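Local coordinates for protein succinylglutamate desuccinylase/aspartoacylase (Shewanella frigidimarina, PDB 3LWU) that binds a zinc ion and probably acts as a metal-dependent hydrolase of the succinylglutamate desuccinylase/aspartoacylase family, perhaps on ester bonds, at residues Ile43-Ser49 with Val85-Leu91; Tyr124-Asn128 with Leu154-Cys158; Ala185-Asp190 with Pro255-Phe259. All coordinates share one frame; numbering follows the deposited sequence.

Interaction 1: Ile43-Ser49 with Val85-Leu91; sequences IYSFMGS and VLGDITL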
ATOM      1  N   ILE A  43      13.889  -8.845 -24.513  1.00 18.07           N
ATOM      2  CA  ILE A  43      14.917  -8.135 -25.240  1.00 18.72           C
ATOM      3  C   ILE A  43      14.708  -8.413 -26.740  1.00 18.28           C
ATOM      4  O   ILE A  43      14.520  -9.567 -27.167  1.00 18.04           O
ATOM      5  CB  ILE A  43      16.350  -8.569 -24.769  1.00 18.82           C
ATOM      6  CG1 ILE A  43      16.520  -8.352 -23.233  1.00 18.10           C
ATOM      7  CG2 ILE A  43      17.451  -7.858 -25.537  1.00 18.36           C
ATOM      8  CD1 ILE A  43      16.491  -6.911 -22.776  1.00 17.92           C
ATOM      9  N   TYR A  44      14.727  -7.328 -27.523  1.00 17.39           N
ATOM     10  CA  TYR A  44      14.592  -7.358 -28.960  1.00 16.93           C
ATOM     11  C   TYR A  44      15.848  -6.722 -29.508  1.00 17.53           C
ATOM     12  O   TYR A  44      16.272  -5.655 -29.049  1.00 15.98           O
ATOM     13  CB  TYR A  44      13.372  -6.532 -29.414  1.00 16.73           C
ATOM     14  CG  TYR A  44      12.061  -7.085 -28.931  1.00 15.71           C
ATOM     15  CD1 TYR A  44      11.470  -8.161 -29.561  1.00 17.18           C
ATOM     16  CD2 TYR A  44      11.430  -6.565 -27.807  1.00 14.92           C
ATOM     17  CE1 TYR A  44      10.233  -8.698 -29.106  1.00 18.08           C
ATOM     18  CE2 TYR A  44      10.204  -7.113 -27.332  1.00 17.77           C
ATOM     19  CZ  TYR A  44       9.621  -8.173 -28.002  1.00 15.83           C
ATOM     20  OH  TYR A  44       8.412  -8.683 -27.590  1.00 22.56           O
ATOM     21  N   SER A  45      16.428  -7.368 -30.498  1.00 18.09           N
ATOM     22  CA  SER A  45      17.656  -6.885 -31.087  1.00 19.55           C
ATOM     23  C   SER A  45      17.537  -6.773 -32.608  1.00 19.15           C
ATOM     24  O   SER A  45      17.198  -7.748 -33.265  1.00 19.38           O
ATOM     25  CB  SER A  45      18.804  -7.824 -30.687  1.00 20.21           C
ATOM     26  OG  SER A  45      19.969  -7.466 -31.401  1.00 24.79           O
ATOM     27  N   PHE A  46      17.765  -5.570 -33.152  1.00 18.76           N
ATOM     28  CA  PHE A  46      17.900  -5.392 -34.589  1.00 18.67           C
ATOM     29  C   PHE A  46      19.389  -5.337 -34.888  1.00 19.33           C
ATOM     30  O   PHE A  46      20.071  -4.383 -34.526  1.00 19.77           O
ATOM     31  CB  PHE A  46      17.219  -4.094 -35.068  1.00 19.27           C
ATOM     32  CG  PHE A  46      15.684  -4.140 -35.070  1.00 17.28           C
ATOM     33  CD1 PHE A  46      14.972  -3.938 -33.928  1.00 19.21           C
ATOM     34  CD2 PHE A  46      14.985  -4.366 -36.234  1.00 17.89           C
ATOM     35  CE1 PHE A  46      13.585  -4.005 -33.943  1.00 20.26           C
ATOM     36  CE2 PHE A  46      13.630  -4.401 -36.266  1.00 16.03           C
ATOM     37  CZ  PHE A  46      12.921  -4.231 -35.118  1.00 17.97           C
HETATM   38  N   MSE A  47      19.906  -6.367 -35.526  1.00 19.93           N
HETATM   39  CA  MSE A  47      21.347  -6.462 -35.810  1.00 20.83           C
HETATM   40  C   MSE A  47      21.745  -5.415 -36.786  1.00 20.29           C
HETATM   41  O   MSE A  47      21.090  -5.282 -37.788  1.00 18.94           O
HETATM   42  CB  MSE A  47      21.666  -7.730 -36.553  1.00 21.67           C
HETATM   43  CG  MSE A  47      22.033  -8.890 -35.721  1.00 27.68           C
HETATM   44 SE   MSE A  47      22.566 -10.226 -37.072  0.75 36.33          SE
HETATM   45  CE  MSE A  47      21.524 -11.597 -36.091  1.00 30.11           C
ATOM     46  N   GLY A  48      22.850  -4.729 -36.543  1.00 19.82           N
ATOM     47  CA  GLY A  48      23.379  -3.806 -37.520  1.00 20.69           C
ATOM     48  C   GLY A  48      24.139  -4.549 -38.615  1.00 21.68           C
ATOM     49  O   GLY A  48      24.746  -5.552 -38.343  1.00 20.65           O
ATOM     50  N   SER A  49      24.067  -4.053 -39.847  1.00 23.55           N
ATOM     51  CA  SER A  49      24.772  -4.630 -41.010  1.00 25.76           C
ATOM     52  C   SER A  49      26.205  -4.116 -41.180  1.00 27.18           C
ATOM     53  O   SER A  49      26.942  -4.667 -41.968  1.00 27.30           O
ATOM     54  CB  SER A  49      23.975  -4.366 -42.313  1.00 25.95           C
ATOM     55  OG  SER A  49      23.626  -2.992 -42.465  1.00 26.80           O
ATOM     56  N   VAL A  85      19.134  -0.900 -40.785  1.00 13.41           N
ATOM     57  CA  VAL A  85      19.814  -0.744 -39.527  1.00 12.89           C
ATOM     58  C   VAL A  85      21.307  -1.018 -39.731  1.00 13.07           C
ATOM     59  O   VAL A  85      21.709  -2.120 -40.101  1.00 12.77           O
ATOM     60  CB  VAL A  85      19.199  -1.677 -38.447  1.00 13.41           C
ATOM     61  CG1 VAL A  85      19.888  -1.475 -37.095  1.00 13.50           C
ATOM     62  CG2 VAL A  85      17.673  -1.404 -38.282  1.00 11.86           C
ATOM     63  N   LEU A  86      22.119  -0.000 -39.497  1.00 13.37           N
ATOM     64  CA  LEU A  86      23.570  -0.110 -39.670  1.00 14.56           C
ATOM     65  C   LEU A  86      24.234  -0.546 -38.367  1.00 15.01           C
ATOM     66  O   LEU A  86      25.161  -1.375 -38.387  1.00 15.36           O
ATOM     67  CB  LEU A  86      24.163   1.206 -40.163  1.00 14.14           C
ATOM     68  CG  LEU A  86      23.606   1.743 -41.496  1.00 14.83           C
ATOM     69  CD1 LEU A  86      24.238   3.107 -41.816  1.00 13.42           C
ATOM     70  CD2 LEU A  86      23.824   0.744 -42.649  1.00 13.75           C
ATOM     71  N   GLY A  87      23.762  -0.007 -37.244  1.00 14.90           N
ATOM     72  CA  GLY A  87      24.320  -0.356 -35.949  1.00 15.36           C
ATOM     73  C   GLY A  87      23.340  -1.137 -35.114  1.00 15.38           C
ATOM     74  O   GLY A  87      22.131  -0.970 -35.260  1.00 15.79           O
ATOM     75  N   ASP A  88      23.841  -1.973 -34.217  1.00 15.22           N
ATOM     76  CA  ASP A  88      22.959  -2.792 -33.381  1.00 14.75           C
ATOM     77  C   ASP A  88      22.001  -1.896 -32.577  1.00 14.50           C
ATOM     78  O   ASP A  88      22.419  -0.871 -32.028  1.00 13.26           O
ATOM     79  CB  ASP A  88      23.772  -3.677 -32.404  1.00 15.30           C
ATOM     80  CG  ASP A  88      24.470  -4.848 -33.077  1.00 16.29           C
ATOM     81  OD1 ASP A  88      24.186  -5.213 -34.245  1.00 13.80           O
ATOM     82  OD2 ASP A  88      25.302  -5.462 -32.381  1.00 19.92           O
ATOM     83  N   ILE A  89      20.728  -2.309 -32.498  1.00 13.80           N
ATOM     84  CA  ILE A  89      19.725  -1.655 -31.659  1.00 13.64           C
ATOM     85  C   ILE A  89      19.115  -2.702 -30.788  1.00 13.96           C
ATOM     86  O   ILE A  89      18.558  -3.688 -31.277  1.00 13.88           O
ATOM     87  CB  ILE A  89      18.613  -0.949 -32.448  1.00 13.62           C
ATOM     88  CG1 ILE A  89      19.231   0.049 -33.432  1.00 14.83           C
ATOM     89  CG2 ILE A  89      17.606  -0.198 -31.490  1.00 13.46           C
ATOM     90  CD1 ILE A  89      18.221   0.718 -34.375  1.00 15.68           C
ATOM     91  N   THR A  90      19.240  -2.473 -29.485  1.00 14.03           N
ATOM     92  CA  THR A  90      18.724  -3.368 -28.480  1.00 14.67           C
ATOM     93  C   THR A  90      17.634  -2.641 -27.700  1.00 14.33           C
ATOM     94  O   THR A  90      17.850  -1.534 -27.221  1.00 13.90           O
ATOM     95  CB  THR A  90      19.829  -3.836 -27.514  1.00 14.62           C
ATOM     96  OG1 THR A  90      20.878  -4.447 -28.264  1.00 14.47           O
ATOM     97  CG2 THR A  90      19.262  -4.849 -26.532  1.00 14.03           C
ATOM     98  N   LEU A  91      16.461  -3.258 -27.586  1.00 14.47           N
ATOM     99  CA  LEU A  91      15.350  -2.619 -26.924  1.00 14.56           C
ATOM    100  C   LEU A  91      14.883  -3.502 -25.772  1.00 15.01           C
ATOM    101  O   LEU A  91      14.722  -4.706 -25.942  1.00 14.79           O
ATOM    102  CB  LEU A  91      14.214  -2.345 -27.922  1.00 15.04           C
ATOM    103  CG  LEU A  91      14.701  -1.482 -29.105  1.00 14.87           C
ATOM    104  CD1 LEU A  91      15.007  -2.411 -30.268  1.00 14.28           C
ATOM    105  CD2 LEU A  91      13.658  -0.434 -29.527  1.00 15.10           C
TER
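Phe46 and Leu91 meet on one face of an antiparallel strand pair, in which strand 38-46 lies beside strand 89-92 of a domain of the succinylglutamate desuccinylase/aspartoacylase family. The methyl CD1 of Leu91 comes to the edge of the Phe46 ring, near its plane, 4.0 Å from CD1 of the phenylalanine. CB of Phe46 also lies 4.3 Å from CB of Ile89, its partner in a hydrogen-bonded pair, and Met77 of helix 68-80 packs on Phe46, Leu91 and Tyr44. Tyr44 shares this face, but its ring swings away from the pair, and its OH is hydrogen-bonded to backbone atoms of Ile343 and Tyr346 of the second subunit. On the other face, around the non-hydrogen-bonded pair Ser45-Thr90, Ile43 and Thr90 touch through their CG2 methyls at 3.7 Å, the two side chains slanting across each other. Each methyl is anti to its own backbone N, a position from which the two meet.

Past Phe46 the regular ladder ends, and side chains join the backbone in the bonding. Asp88 OD1 takes the Gly48 N-H on its anti lone pair, 2.7 Å away and nearly straight at 174°. Val85 O accepts twice from Ser49: from N at 3.1 Å and, from above the carbonyl plane, from OG at 3.2 Å.

Interaction 2: Tyr124-Asn128 with Leu154-Cys158; sequences YFDHN and LVETC
A loop-to-helix packing contact, built on the His127 ring, joins the loop before helix 131-138 to one side of helix 143-160: the imidazole lies between Leu154 of the helix and Phe125 of its own loop. Methyl CD2 of Leu154 sits over the centre of one face in a CH-pi contact, 3.6 Å from the ring centroid and only 7° off the normal. Against the opposite face, also over the centre, lies CD2 of Phe125, 3.7 Å above the plane. With both faces covered, tilting of the imidazole is restricted. Its chi1 of -64° turns CG anti to the carbonyl carbon and carries the ring to the helix. The ring also meets that of His183.

In the helix, residues three and four apart, Leu154, Thr157 and Cys158, all reach the loop, Thr157 pointing toward it. ND1 of His127 donates to OG1 of Thr157, which is met at the ring edge; at 2.8 Å the bond is short, but its N-H angle of 121° makes it weak. The threonine hydroxyl has its stronger partner in Met153 O, within its own helix. Carbon CE1 of His127 comes 3.1 Å from Leu154 O, the carbonyl that also accepts the helical bond from Cys158 N. Farther back along the loop, CE2 of Phe125 is 4.1 Å from Thr157 O, which lies oblique to the ring. Asp126 stabilises the loop itself through an Asx turn, its OD1 accepting from Asn128 N at 3.1 Å, from above the carboxylate plane.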
ATOM      1  N   TYR A 124      21.424   2.437  -9.636  1.00 21.14           N
ATOM      2  CA  TYR A 124      22.474   2.081 -10.592  1.00 21.61           C
ATOM      3  C   TYR A 124      23.856   2.165  -9.933  1.00 23.02           C
ATOM      4  O   TYR A 124      24.023   2.738  -8.839  1.00 22.55           O
ATOM      5  CB  TYR A 124      22.384   2.912 -11.879  1.00 20.69           C
ATOM      6  CG  TYR A 124      21.181   2.527 -12.714  1.00 20.75           C
ATOM      7  CD1 TYR A 124      21.223   1.449 -13.570  1.00 18.26           C
ATOM      8  CD2 TYR A 124      19.979   3.210 -12.589  1.00 22.28           C
ATOM      9  CE1 TYR A 124      20.116   1.080 -14.313  1.00 20.92           C
ATOM     10  CE2 TYR A 124      18.842   2.829 -13.317  1.00 24.16           C
ATOM     11  CZ  TYR A 124      18.928   1.773 -14.170  1.00 24.03           C
ATOM     12  OH  TYR A 124      17.842   1.436 -14.893  1.00 23.41           O
ATOM     13  N   PHE A 125      24.824   1.541 -10.575  1.00 24.60           N
ATOM     14  CA  PHE A 125      26.155   1.371  -9.983  1.00 26.99           C
ATOM     15  C   PHE A 125      27.156   2.430 -10.472  1.00 28.64           C
ATOM     16  O   PHE A 125      27.351   2.588 -11.678  1.00 28.21           O
ATOM     17  CB  PHE A 125      26.700  -0.015 -10.330  1.00 26.86           C
ATOM     18  CG  PHE A 125      28.104  -0.266  -9.826  1.00 29.11           C
ATOM     19  CD1 PHE A 125      28.391  -0.166  -8.476  1.00 31.00           C
ATOM     20  CD2 PHE A 125      29.120  -0.646 -10.700  1.00 30.40           C
ATOM     21  CE1 PHE A 125      29.669  -0.427  -8.003  1.00 31.89           C
ATOM     22  CE2 PHE A 125      30.387  -0.898 -10.228  1.00 32.32           C
ATOM     23  CZ  PHE A 125      30.658  -0.782  -8.872  1.00 32.39           C
ATOM     24  N   ASP A 126      27.788   3.107  -9.514  1.00 30.64           N
ATOM     25  CA  ASP A 126      28.882   4.065  -9.735  1.00 32.36           C
ATOM     26  C   ASP A 126      30.197   3.318  -9.616  1.00 32.52           C
ATOM     27  O   ASP A 126      30.524   2.797  -8.561  1.00 31.31           O
ATOM     28  CB  ASP A 126      28.804   5.133  -8.635  1.00 33.46           C
ATOM     29  CG  ASP A 126      29.949   6.166  -8.685  1.00 36.63           C
ATOM     30  OD1 ASP A 126      30.855   6.118  -9.557  1.00 41.71           O
ATOM     31  OD2 ASP A 126      29.914   7.064  -7.815  1.00 40.26           O
ATOM     32  N   HIS A 127      30.958   3.260 -10.703  1.00 33.74           N
ATOM     33  CA  HIS A 127      32.185   2.452 -10.722  1.00 33.99           C
ATOM     34  C   HIS A 127      33.344   3.006  -9.881  1.00 34.67           C
ATOM     35  O   HIS A 127      34.239   2.239  -9.521  1.00 34.80           O
ATOM     36  CB  HIS A 127      32.657   2.232 -12.161  1.00 34.27           C
ATOM     37  CG  HIS A 127      31.702   1.436 -12.999  1.00 33.04           C
ATOM     38  ND1 HIS A 127      31.866   0.089 -13.243  1.00 32.78           N
ATOM     39  CD2 HIS A 127      30.577   1.802 -13.657  1.00 30.81           C
ATOM     40  CE1 HIS A 127      30.889  -0.338 -14.026  1.00 30.35           C
ATOM     41  NE2 HIS A 127      30.089   0.678 -14.285  1.00 30.43           N
ATOM     42  N   ASN A 128      33.339   4.307  -9.572  1.00 35.11           N
ATOM     43  CA  ASN A 128      34.462   4.948  -8.835  1.00 35.60           C
ATOM     44  C   ASN A 128      35.824   4.551  -9.422  1.00 35.43           C
ATOM     45  O   ASN A 128      36.699   4.071  -8.715  1.00 35.01           O
ATOM     46  CB  ASN A 128      34.418   4.610  -7.324  1.00 35.77           C
ATOM     47  N   LEU A 154      33.891  -1.634 -17.772  1.00 22.11           N
ATOM     48  CA  LEU A 154      32.583  -1.211 -17.253  1.00 21.43           C
ATOM     49  C   LEU A 154      31.585  -2.385 -17.230  1.00 21.38           C
ATOM     50  O   LEU A 154      30.894  -2.556 -16.223  1.00 20.33           O
ATOM     51  CB  LEU A 154      31.994   0.012 -18.001  1.00 21.05           C
ATOM     52  CG  LEU A 154      32.789   1.344 -17.926  1.00 20.53           C
ATOM     53  CD1 LEU A 154      32.248   2.406 -18.865  1.00 17.54           C
ATOM     54  CD2 LEU A 154      32.866   1.916 -16.506  1.00 17.91           C
ATOM     55  N   VAL A 155      31.535  -3.197 -18.288  1.00 21.07           N
ATOM     56  CA  VAL A 155      30.668  -4.369 -18.294  1.00 22.14           C
ATOM     57  C   VAL A 155      31.064  -5.383 -17.196  1.00 23.21           C
ATOM     58  O   VAL A 155      30.245  -5.769 -16.395  1.00 23.30           O
ATOM     59  CB  VAL A 155      30.574  -5.026 -19.693  1.00 22.74           C
ATOM     60  CG1 VAL A 155      29.623  -6.233 -19.682  1.00 21.50           C
ATOM     61  CG2 VAL A 155      30.094  -4.001 -20.733  1.00 21.50           C
ATOM     62  N   GLU A 156      32.334  -5.746 -17.087  1.00 24.79           N
ATOM     63  CA  GLU A 156      32.755  -6.791 -16.126  1.00 25.58           C
ATOM     64  C   GLU A 156      32.556  -6.419 -14.661  1.00 25.38           C
ATOM     65  O   GLU A 156      32.148  -7.269 -13.854  1.00 23.86           O
ATOM     66  CB  GLU A 156      34.221  -7.191 -16.358  1.00 26.17           C
ATOM     67  CG  GLU A 156      34.392  -7.884 -17.720  1.00 30.75           C
ATOM     68  CD  GLU A 156      35.824  -8.025 -18.220  1.00 34.87           C
ATOM     69  OE1 GLU A 156      36.798  -7.797 -17.436  1.00 39.58           O
ATOM     70  OE2 GLU A 156      35.959  -8.381 -19.424  1.00 38.15           O
ATOM     71  N   THR A 157      32.877  -5.171 -14.316  1.00 25.15           N
ATOM     72  CA  THR A 157      32.802  -4.721 -12.928  1.00 25.69           C
ATOM     73  C   THR A 157      31.338  -4.604 -12.510  1.00 26.67           C
ATOM     74  O   THR A 157      30.970  -4.805 -11.346  1.00 26.31           O
ATOM     75  CB  THR A 157      33.510  -3.367 -12.712  1.00 25.53           C
ATOM     76  OG1 THR A 157      33.001  -2.427 -13.657  1.00 24.94           O
ATOM     77  CG2 THR A 157      35.057  -3.493 -12.858  1.00 24.31           C
ATOM     78  N   CYS A 158      30.499  -4.286 -13.483  1.00 27.35           N
ATOM     79  CA  CYS A 158      29.068  -4.306 -13.275  1.00 28.67           C
ATOM     80  C   CYS A 158      28.533  -5.722 -13.003  1.00 28.97           C
ATOM     81  O   CYS A 158      27.795  -5.959 -12.033  1.00 28.58           O
ATOM     82  CB  CYS A 158      28.414  -3.751 -14.524  1.00 29.27           C
ATOM     83  SG  CYS A 158      27.152  -2.708 -14.197  1.00 33.22           S
TER

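Interaction 3: Ala185-Asp190 with Pro255-Phe259; sequences ADIVLD and PVSAF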
ATOM      1  N   ALA A 185      26.519  -0.339 -25.249  1.00 17.04           N
ATOM      2  CA  ALA A 185      26.038   0.518 -26.334  1.00 17.51           C
ATOM      3  C   ALA A 185      26.761   1.880 -26.419  1.00 17.56           C
ATOM      4  O   ALA A 185      27.278   2.381 -25.431  1.00 18.48           O
ATOM      5  CB  ALA A 185      24.567   0.730 -26.210  1.00 15.74           C
ATOM      6  N   ASP A 186      26.754   2.486 -27.598  1.00 17.53           N
ATOM      7  CA  ASP A 186      27.326   3.832 -27.782  1.00 17.57           C
ATOM      8  C   ASP A 186      26.332   4.931 -27.409  1.00 16.60           C
ATOM      9  O   ASP A 186      26.716   6.083 -27.121  1.00 16.71           O
ATOM     10  CB  ASP A 186      27.740   4.023 -29.244  1.00 18.25           C
ATOM     11  CG  ASP A 186      28.856   3.084 -29.655  1.00 20.26           C
ATOM     12  OD1 ASP A 186      29.974   3.249 -29.126  1.00 27.53           O
ATOM     13  OD2 ASP A 186      28.626   2.176 -30.488  1.00 20.94           O
ATOM     14  N   ILE A 187      25.058   4.573 -27.463  1.00 14.87           N
ATOM     15  CA  ILE A 187      23.953   5.480 -27.267  1.00 14.51           C
ATOM     16  C   ILE A 187      22.962   4.773 -26.379  1.00 14.29           C
ATOM     17  O   ILE A 187      22.576   3.636 -26.671  1.00 13.49           O
ATOM     18  CB  ILE A 187      23.243   5.803 -28.604  1.00 14.61           C
ATOM     19  CG1 ILE A 187      24.180   6.593 -29.523  1.00 14.01           C
ATOM     20  CG2 ILE A 187      21.966   6.615 -28.347  1.00 12.48           C
ATOM     21  CD1 ILE A 187      23.852   6.440 -31.043  1.00 13.21           C
ATOM     22  N   VAL A 188      22.585   5.426 -25.286  1.00 14.56           N
ATOM     23  CA  VAL A 188      21.653   4.854 -24.313  1.00 13.94           C
ATOM     24  C   VAL A 188      20.454   5.792 -24.186  1.00 14.80           C
ATOM     25  O   VAL A 188      20.634   6.978 -23.965  1.00 14.43           O
ATOM     26  CB  VAL A 188      22.313   4.686 -22.924  1.00 14.12           C
ATOM     27  CG1 VAL A 188      21.241   4.337 -21.813  1.00 11.28           C
ATOM     28  CG2 VAL A 188      23.416   3.649 -22.996  1.00 11.78           C
ATOM     29  N   LEU A 189      19.245   5.252 -24.354  1.00 15.06           N
ATOM     30  CA  LEU A 189      18.013   6.008 -24.169  1.00 15.36           C
ATOM     31  C   LEU A 189      17.204   5.305 -23.103  1.00 15.73           C
ATOM     32  O   LEU A 189      16.799   4.128 -23.282  1.00 16.10           O
ATOM     33  CB  LEU A 189      17.201   6.099 -25.452  1.00 15.04           C
ATOM     34  CG  LEU A 189      17.916   6.618 -26.707  1.00 16.64           C
ATOM     35  CD1 LEU A 189      16.996   6.465 -27.927  1.00 18.69           C
ATOM     36  CD2 LEU A 189      18.418   8.037 -26.556  1.00 16.68           C
ATOM     37  N   ASP A 190      16.968   6.015 -21.999  1.00 15.71           N
ATOM     38  CA  ASP A 190      16.125   5.529 -20.901  1.00 16.60           C
ATOM     39  C   ASP A 190      14.814   6.268 -20.999  1.00 15.85           C
ATOM     40  O   ASP A 190      14.781   7.473 -20.831  1.00 17.16           O
ATOM     41  CB  ASP A 190      16.803   5.809 -19.562  1.00 16.54           C
ATOM     42  CG  ASP A 190      16.171   5.076 -18.397  1.00 18.17           C
ATOM     43  OD1 ASP A 190      15.296   4.211 -18.604  1.00 17.93           O
ATOM     44  OD2 ASP A 190      16.565   5.390 -17.229  1.00 20.44           O
ATOM     45  N   PRO A 255      32.846   9.555 -25.899  1.00 23.85           N
ATOM     46  CA  PRO A 255      32.453   8.476 -26.819  1.00 23.55           C
ATOM     47  C   PRO A 255      31.031   7.925 -26.623  1.00 22.64           C
ATOM     48  O   PRO A 255      30.533   7.249 -27.489  1.00 23.17           O
ATOM     49  CB  PRO A 255      33.459   7.358 -26.504  1.00 23.86           C
ATOM     50  CG  PRO A 255      34.552   8.017 -25.725  1.00 23.99           C
ATOM     51  CD  PRO A 255      33.900   9.116 -24.970  1.00 23.72           C
ATOM     52  N   VAL A 256      30.396   8.186 -25.490  1.00 21.63           N
ATOM     53  CA  VAL A 256      29.059   7.664 -25.250  1.00 20.73           C
ATOM     54  C   VAL A 256      28.101   8.833 -25.084  1.00 20.28           C
ATOM     55  O   VAL A 256      28.493   9.913 -24.617  1.00 20.34           O
ATOM     56  CB  VAL A 256      29.069   6.686 -24.043  1.00 21.03           C
ATOM     57  CG1 VAL A 256      27.695   6.366 -23.564  1.00 19.86           C
ATOM     58  CG2 VAL A 256      29.805   5.381 -24.443  1.00 21.15           C
ATOM     59  N   SER A 257      26.875   8.617 -25.542  1.00 19.39           N
ATOM     60  CA  SER A 257      25.764   9.533 -25.343  1.00 19.68           C
ATOM     61  C   SER A 257      24.698   8.824 -24.522  1.00 19.21           C
ATOM     62  O   SER A 257      24.366   7.689 -24.829  1.00 19.83           O
ATOM     63  CB  SER A 257      25.169   9.941 -26.708  1.00 19.10           C
ATOM     64  OG  SER A 257      26.051  10.833 -27.380  1.00 21.09           O
ATOM     65  N   ALA A 258      24.140   9.493 -23.509  1.00 19.15           N
ATOM     66  CA  ALA A 258      22.991   8.947 -22.744  1.00 18.94           C
ATOM     67  C   ALA A 258      21.963  10.037 -22.482  1.00 19.36           C
ATOM     68  O   ALA A 258      22.326  11.185 -22.197  1.00 20.69           O
ATOM     69  CB  ALA A 258      23.451   8.328 -21.456  1.00 18.33           C
ATOM     70  N   PHE A 259      20.687   9.691 -22.633  1.00 20.05           N
ATOM     71  CA  PHE A 259      19.563  10.624 -22.443  1.00 20.02           C
ATOM     72  C   PHE A 259      18.431   9.935 -21.704  1.00 20.32           C
ATOM     73  O   PHE A 259      18.186   8.749 -21.926  1.00 19.92           O
ATOM     74  CB  PHE A 259      18.982  11.076 -23.792  1.00 20.05           C
ATOM     75  CG  PHE A 259      20.001  11.500 -24.777  1.00 19.52           C
ATOM     76  CD1 PHE A 259      20.437  12.823 -24.827  1.00 20.58           C
ATOM     77  CD2 PHE A 259      20.531  10.600 -25.664  1.00 18.69           C
ATOM     78  CE1 PHE A 259      21.386  13.206 -25.708  1.00 20.23           C
ATOM     79  CE2 PHE A 259      21.485  10.986 -26.541  1.00 18.78           C
ATOM     80  CZ  PHE A 259      21.911  12.287 -26.578  1.00 20.06           C
TER
HETATM   81  O   HOH W   1      27.854   7.980 -28.718  1.00 14.12           O
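Leu189 and Phe259 stand side by side and point the same way, and they make the tightest side-chain contact between these two parallel strands: CD2 of the leucine is 3.4 Å from CD2 of the phenylalanine, approaching the ring obliquely. With CG anti to the carbonyl carbon (chi1 -47°), the Phe259 ring lies alongside Leu189; it also meets Phe214 and Tyr284 edge-to-face, so aromatic neighbours help fix its rotation. On the other face of the sheet the apolar contact is slighter, with CB of Val188 and CB of Ala258 4.1 Å apart; Thr234 of helix 230-247 packs on Val188 there.

The backbone bonds alternate from strand to strand in the regular parallel pattern. Ser257 N donates to Asp186 O, Val188 N to Ser257 O, Phe259 N to Val188 O at 3.0 Å, and Asp190 N to Phe259 O at 3.0 Å and 175°. Strands 187-194 and 257-263 are neighbours in the sheet of the zinc-binding, carboxypeptidase-like (M14) domain, and strand 56-60 pairs with 187-194 along its other edge.

Where the ladder begins, a water enters the polar network. It donates to Asp186 O at 2.7 Å and to Pro255 O at 3.0 Å, so Asp186 O receives both this water and the Ser257 N-H.

The polar side chains find their partners outside the pair. Ser257 OG hydrogen-bonds to Asp207 OD2, and OD2 of Asp186 accepts from Ser55 N. Asp190 OD1 accepts from Gln59 NE2, while its OD2 has a weak hydrogen bond with NE2 of His192, a zinc ligand together with His63 and Glu66; the Asp190 side chain lies about 7 Å from the zinc ion.

Interactions 1 and 3 belong to the same run of paired strands: 89-92 and 187-194 both flank strand 56-60, and the two centres are about 14 Å apart. Interaction 3 is the buried one, a parallel ladder leading toward the zinc site. Interaction 1, farther from the chain's centre and antiparallel, has an apolar inner face but ends in partly exposed loops, where a carboxylate and a serine join the backbone bonding. Interaction 2, also partly buried, joins loop to helix and depends on imidazole packing and one weak hydrogen bond instead of a backbone ladder. It nevertheless approaches interaction 3, with nearest atoms about 5 Å apart, and helix 230-247 packs against both.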